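Local structure of yncA (Salmonella typhimurium, 3DR6) at residues 6-20 against 55-68. The protein probably transfers an acetyl group from acetyl-CoA to an unidentified acceptor, as a member of the GNAT family of N-acetyltransferases. Residues are numbered along the deposited sequence; the frame is centred on the assembly and turned at random.
Sequences IRFADKADCAAITEI and PVLVSEENGVVTGY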
loop_
_atom_site.group_PDB
_atom_site.type_symbol
_atom_site.label_atom_id
_atom_site.label_comp_id
_atom_site.label_asym_id
_atom_site.label_seq_id
_atom_site.Cartn_x
_atom_site.Cartn_y
_atom_site.Cartn_z
ATOM N N ILE C 6 -5.572 24.231 16.037
ATOM C CA ILE C 6 -5.361 22.807 15.779
ATOM C C ILE C 6 -4.762 22.229 17.046
ATOM O O ILE C 6 -3.875 22.829 17.651
ATOM C CB ILE C 6 -4.421 22.551 14.567
ATOM C CG1 ILE C 6 -5.115 22.946 13.259
ATOM C CG2 ILE C 6 -4.010 21.065 14.516
ATOM C CD1 ILE C 6 -4.172 23.088 12.073
ATOM N N ARG C 7 -5.282 21.092 17.480
ATOM C CA ARG C 7 -4.793 20.464 18.695
ATOM C C ARG C 7 -4.818 18.963 18.502
ATOM O O ARG C 7 -5.398 18.469 17.532
ATOM C CB ARG C 7 -5.680 20.856 19.887
ATOM C CG ARG C 7 -7.144 20.490 19.696
ATOM C CD ARG C 7 -7.868 20.636 21.008
ATOM N NE ARG C 7 -9.312 20.516 20.860
ATOM C CZ ARG C 7 -9.966 19.362 20.780
ATOM N NH1 ARG C 7 -9.312 18.212 20.813
ATOM N NH2 ARG C 7 -11.287 19.362 20.642
ATOM N N PHE C 8 -4.181 18.233 19.412
ATOM C CA PHE C 8 -4.356 16.789 19.467
ATOM C C PHE C 8 -5.792 16.434 19.821
ATOM O O PHE C 8 -6.416 17.093 20.661
ATOM C CB PHE C 8 -3.390 16.162 20.481
ATOM C CG PHE C 8 -1.969 16.172 20.021
ATOM C CD1 PHE C 8 -1.554 15.320 19.000
ATOM C CD2 PHE C 8 -1.048 17.045 20.584
ATOM C CE1 PHE C 8 -0.247 15.324 18.557
ATOM C CE2 PHE C 8 0.272 17.058 20.137
ATOM C CZ PHE C 8 0.668 16.202 19.122
ATOM N N ALA C 9 -6.308 15.397 19.163
ATOM C CA ALA C 9 -7.658 14.915 19.438
ATOM C C ALA C 9 -7.722 14.190 20.785
ATOM O O ALA C 9 -6.691 13.674 21.277
ATOM C CB ALA C 9 -8.148 14.000 18.295
ATOM N N ASP C 10 -8.921 14.204 21.379
ATOM C CA ASP C 10 -9.280 13.444 22.589
ATOM C C ASP C 10 -10.302 12.387 22.223
ATOM O O ASP C 10 -10.930 12.466 21.154
ATOM C CB ASP C 10 -10.001 14.335 23.618
ATOM C CG ASP C 10 -9.186 15.504 24.070
ATOM O OD1 ASP C 10 -7.943 15.503 23.866
ATOM O OD2 ASP C 10 -9.797 16.426 24.660
ATOM N N LYS C 11 -10.524 11.436 23.136
ATOM C CA LYS C 11 -11.670 10.519 23.040
ATOM C C LYS C 11 -12.987 11.245 22.764
ATOM O O LYS C 11 -13.825 10.749 22.003
ATOM C CB LYS C 11 -11.828 9.704 24.323
ATOM C CG LYS C 11 -10.979 8.447 24.418
ATOM C CD LYS C 11 -11.381 7.651 25.664
ATOM C CE LYS C 11 -12.819 7.113 25.529
ATOM N NZ LYS C 11 -13.478 6.795 26.833
ATOM N N ALA C 12 -13.173 12.417 23.374
ATOM C CA ALA C 12 -14.418 13.181 23.219
ATOM C C ALA C 12 -14.648 13.758 21.808
ATOM O O ALA C 12 -15.765 14.176 21.481
ATOM C CB ALA C 12 -14.505 14.284 24.272
ATOM N N ASP C 13 -13.597 13.769 20.987
ATOM C CA ASP C 13 -13.656 14.263 19.598
ATOM C C ASP C 13 -14.074 13.203 18.589
ATOM O O ASP C 13 -14.277 13.514 17.402
ATOM C CB ASP C 13 -12.285 14.787 19.162
ATOM C CG ASP C 13 -11.830 15.968 19.972
ATOM O OD1 ASP C 13 -12.681 16.831 20.274
ATOM O OD2 ASP C 13 -10.626 16.025 20.316
ATOM N N CYS C 14 -14.195 11.964 19.058
ATOM C CA CYS C 14 -14.404 10.829 18.161
ATOM C C CYS C 14 -15.788 10.796 17.512
ATOM O O CYS C 14 -15.914 10.304 16.389
ATOM C CB CYS C 14 -14.024 9.497 18.829
ATOM S SG CYS C 14 -12.235 9.277 19.000
ATOM N N ALA C 15 -16.820 11.306 18.193
ATOM C CA ALA C 15 -18.113 11.444 17.541
ATOM C C ALA C 15 -18.049 12.416 16.353
ATOM O O ALA C 15 -18.607 12.125 15.296
ATOM C CB ALA C 15 -19.221 11.843 18.537
ATOM N N ALA C 16 -17.371 13.554 16.525
ATOM C CA ALA C 16 -17.222 14.528 15.425
ATOM C C ALA C 16 -16.372 13.961 14.263
ATOM O O ALA C 16 -16.666 14.194 13.083
ATOM C CB ALA C 16 -16.602 15.814 15.941
ATOM N N ILE C 17 -15.297 13.258 14.622
ATOM C CA ILE C 17 -14.413 12.592 13.638
ATOM C C ILE C 17 -15.220 11.598 12.806
ATOM O O ILE C 17 -15.108 11.570 11.566
ATOM C CB ILE C 17 -13.183 11.897 14.350
ATOM C CG1 ILE C 17 -12.211 12.955 14.906
ATOM C CG2 ILE C 17 -12.446 10.937 13.412
ATOM C CD1 ILE C 17 -11.076 12.368 15.779
ATOM N N THR C 18 -16.048 10.800 13.494
ATOM C CA THR C 18 -16.925 9.818 12.850
ATOM C C THR C 18 -17.820 10.469 11.799
ATOM O O THR C 18 -17.950 9.947 10.686
ATOM C CB THR C 18 -17.795 9.059 13.889
ATOM O OG1 THR C 18 -16.947 8.437 14.863
ATOM C CG2 THR C 18 -18.656 7.977 13.214
ATOM N N GLU C 19 -18.433 11.605 12.138
ATOM C CA GLU C 19 -19.264 12.321 11.163
ATOM C C GLU C 19 -18.468 12.708 9.925
ATOM O O GLU C 19 -18.927 12.512 8.814
ATOM C CB GLU C 19 -19.855 13.590 11.762
ATOM C CG GLU C 19 -20.951 13.365 12.736
ATOM C CD GLU C 19 -21.633 14.678 13.099
ATOM O OE1 GLU C 19 -21.111 15.753 12.701
ATOM O OE2 GLU C 19 -22.682 14.625 13.775
ATOM N N ILE C 20 -17.283 13.278 10.138
ATOM C CA ILE C 20 -16.441 13.728 9.033
ATOM C C ILE C 20 -15.966 12.529 8.182
ATOM O O ILE C 20 -15.982 12.605 6.946
ATOM C CB ILE C 20 -15.249 14.576 9.522
ATOM C CG1 ILE C 20 -15.756 15.869 10.175
ATOM C CG2 ILE C 20 -14.315 14.887 8.358
ATOM C CD1 ILE C 20 -14.753 16.550 11.127
ATOM N N PRO C 55 -0.125 10.546 15.510
ATOM C CA PRO C 55 -0.966 11.667 15.919
ATOM C C PRO C 55 -2.366 11.595 15.327
ATOM O O PRO C 55 -2.562 11.110 14.194
ATOM C CB PRO C 55 -0.200 12.885 15.393
ATOM C CG PRO C 55 0.436 12.358 14.083
ATOM C CD PRO C 55 0.748 10.890 14.361
ATOM N N VAL C 56 -3.344 12.041 16.116
ATOM C CA VAL C 56 -4.664 12.360 15.594
ATOM C C VAL C 56 -4.878 13.826 15.970
ATOM O O VAL C 56 -4.866 14.173 17.159
ATOM C CB VAL C 56 -5.787 11.427 16.151
ATOM C CG1 VAL C 56 -7.144 11.790 15.531
ATOM C CG2 VAL C 56 -5.469 9.934 15.867
ATOM N N LEU C 57 -4.995 14.687 14.957
ATOM C CA LEU C 57 -5.181 16.133 15.162
ATOM C C LEU C 57 -6.609 16.525 14.819
ATOM O O LEU C 57 -7.238 15.909 13.949
ATOM C CB LEU C 57 -4.244 16.933 14.258
ATOM C CG LEU C 57 -2.740 16.638 14.367
ATOM C CD1 LEU C 57 -1.990 17.306 13.223
ATOM C CD2 LEU C 57 -2.187 17.052 15.728
ATOM N N VAL C 58 -7.122 17.556 15.488
ATOM C CA VAL C 58 -8.371 18.168 15.036
ATOM C C VAL C 58 -8.168 19.656 14.836
ATOM O O VAL C 58 -7.388 20.281 15.576
ATOM C CB VAL C 58 -9.568 17.931 16.011
ATOM C CG1 VAL C 58 -9.967 16.459 16.035
ATOM C CG2 VAL C 58 -9.240 18.439 17.402
ATOM N N SER C 59 -8.872 20.221 13.847
ATOM C CA SER C 59 -9.088 21.664 13.789
ATOM C C SER C 59 -10.388 22.028 14.534
ATOM O O SER C 59 -11.372 21.279 14.520
ATOM C CB SER C 59 -9.107 22.210 12.351
ATOM O OG SER C 59 -9.927 21.445 11.486
ATOM N N GLU C 60 -10.373 23.177 15.197
ATOM C CA GLU C 60 -11.496 23.590 16.017
ATOM C C GLU C 60 -11.739 25.086 15.776
ATOM O O GLU C 60 -10.793 25.853 15.563
ATOM C CB GLU C 60 -11.160 23.309 17.480
ATOM C CG GLU C 60 -12.308 23.327 18.481
ATOM C CD GLU C 60 -11.809 23.077 19.904
ATOM O OE1 GLU C 60 -10.620 22.743 20.083
ATOM O OE2 GLU C 60 -12.595 23.235 20.859
ATOM N N GLU C 61 -13.012 25.475 15.793
ATOM C CA GLU C 61 -13.443 26.867 15.651
ATOM C C GLU C 61 -14.698 27.015 16.505
ATOM O O GLU C 61 -15.677 26.266 16.321
ATOM C CB GLU C 61 -13.753 27.169 14.183
ATOM C CG GLU C 61 -14.148 28.625 13.858
ATOM C CD GLU C 61 -14.682 28.753 12.433
ATOM O OE1 GLU C 61 -13.958 28.371 11.487
ATOM O OE2 GLU C 61 -15.841 29.197 12.256
ATOM N N ASN C 62 -14.657 27.956 17.452
ATOM C CA ASN C 62 -15.772 28.212 18.356
ATOM C C ASN C 62 -16.247 26.913 19.015
ATOM O O ASN C 62 -17.445 26.675 19.156
ATOM C CB ASN C 62 -16.917 28.913 17.607
ATOM C CG ASN C 62 -17.751 29.828 18.513
ATOM O OD1 ASN C 62 -17.284 30.308 19.548
ATOM N ND2 ASN C 62 -18.998 30.079 18.103
ATOM N N GLY C 63 -15.291 26.070 19.401
ATOM C CA GLY C 63 -15.603 24.789 20.025
ATOM C C GLY C 63 -16.114 23.674 19.111
ATOM O O GLY C 63 -16.438 22.582 19.597
ATOM N N VAL C 64 -16.199 23.924 17.803
ATOM C CA VAL C 64 -16.686 22.909 16.853
ATOM C C VAL C 64 -15.487 22.291 16.107
ATOM O O VAL C 64 -14.599 23.018 15.641
ATOM C CB VAL C 64 -17.728 23.495 15.849
ATOM C CG1 VAL C 64 -18.153 22.437 14.805
ATOM C CG2 VAL C 64 -18.968 24.070 16.608
ATOM N N VAL C 65 -15.452 20.963 16.036
ATOM C CA VAL C 65 -14.416 20.265 15.253
ATOM C C VAL C 65 -14.741 20.446 13.762
ATOM O O VAL C 65 -15.778 20.006 13.291
ATOM C CB VAL C 65 -14.308 18.756 15.643
ATOM C CG1 VAL C 65 -13.357 17.994 14.688
ATOM C CG2 VAL C 65 -13.810 18.617 17.096
ATOM N N THR C 66 -13.854 21.116 13.041
ATOM C CA THR C 66 -14.058 21.471 11.625
ATOM C C THR C 66 -13.288 20.565 10.654
ATOM O O THR C 66 -13.461 20.639 9.416
ATOM C CB THR C 66 -13.631 22.929 11.379
ATOM O OG1 THR C 66 -12.297 23.093 11.860
ATOM C CG2 THR C 66 -14.555 23.917 12.109
ATOM N N GLY C 67 -12.415 19.722 11.207
ATOM C CA GLY C 67 -11.582 18.832 10.400
ATOM C C GLY C 67 -10.710 17.965 11.278
ATOM O O GLY C 67 -10.568 18.217 12.475
ATOM N N TYR C 68 -10.114 16.937 10.684
ATOM C CA TYR C 68 -9.161 16.130 11.413
ATOM C C TYR C 68 -8.092 15.567 10.479
ATOM O O TYR C 68 -8.273 15.519 9.243
ATOM C CB TYR C 68 -9.858 15.013 12.213
ATOM C CG TYR C 68 -10.260 13.770 11.426
ATOM C CD1 TYR C 68 -11.505 13.691 10.784
ATOM C CD2 TYR C 68 -9.409 12.658 11.353
ATOM C CE1 TYR C 68 -11.882 12.558 10.088
ATOM C CE2 TYR C 68 -9.782 11.510 10.648
ATOM C CZ TYR C 68 -11.014 11.470 10.021
ATOM O OH TYR C 68 -11.391 10.330 9.330
#
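R7 lies across V58 and ties the edge strand 5-8, its neighbour 56-61 and the turn leading into helix 14-27 together. The two strands pair antiparallel: R7 and V58 exchange backbone hydrogen bonds, and just past the strand A9 N donates to V56 O at 2.8 Å. With CG set between its backbone N and carbonyl carbon (chi1 58°) and the chain extended from CG to NE, R7 carries its guanidinium over V58, whose CG2 meets one face near the rim, 3.4 Å from R7 NH1. R7 NE makes a salt bridge of 2.7 Å to E60 OE1, striking the carboxylate from above its plane, the two flat groups nearly perpendicular (89°). R7 NH1 and NH2 hydrogen-bond end-on to D13 OD2 and OD1, on their syn sides, in a salt bridge; D13 OD2 also accepts from D10 N, on the anti side. Deeper in, the helix packs on the sheet: A16 CB touches V65 CB, I17 CD1 reaches V56 and V58, and I17 CG2 sits over the centre of the Y68 ring in a CH-pi contact, 3.6 Å from the centroid. I20 meets that ring at its edge. Three in-plane carboxylate oxygens thus fix the R7 guanidinium's rotation and probably balance its charge.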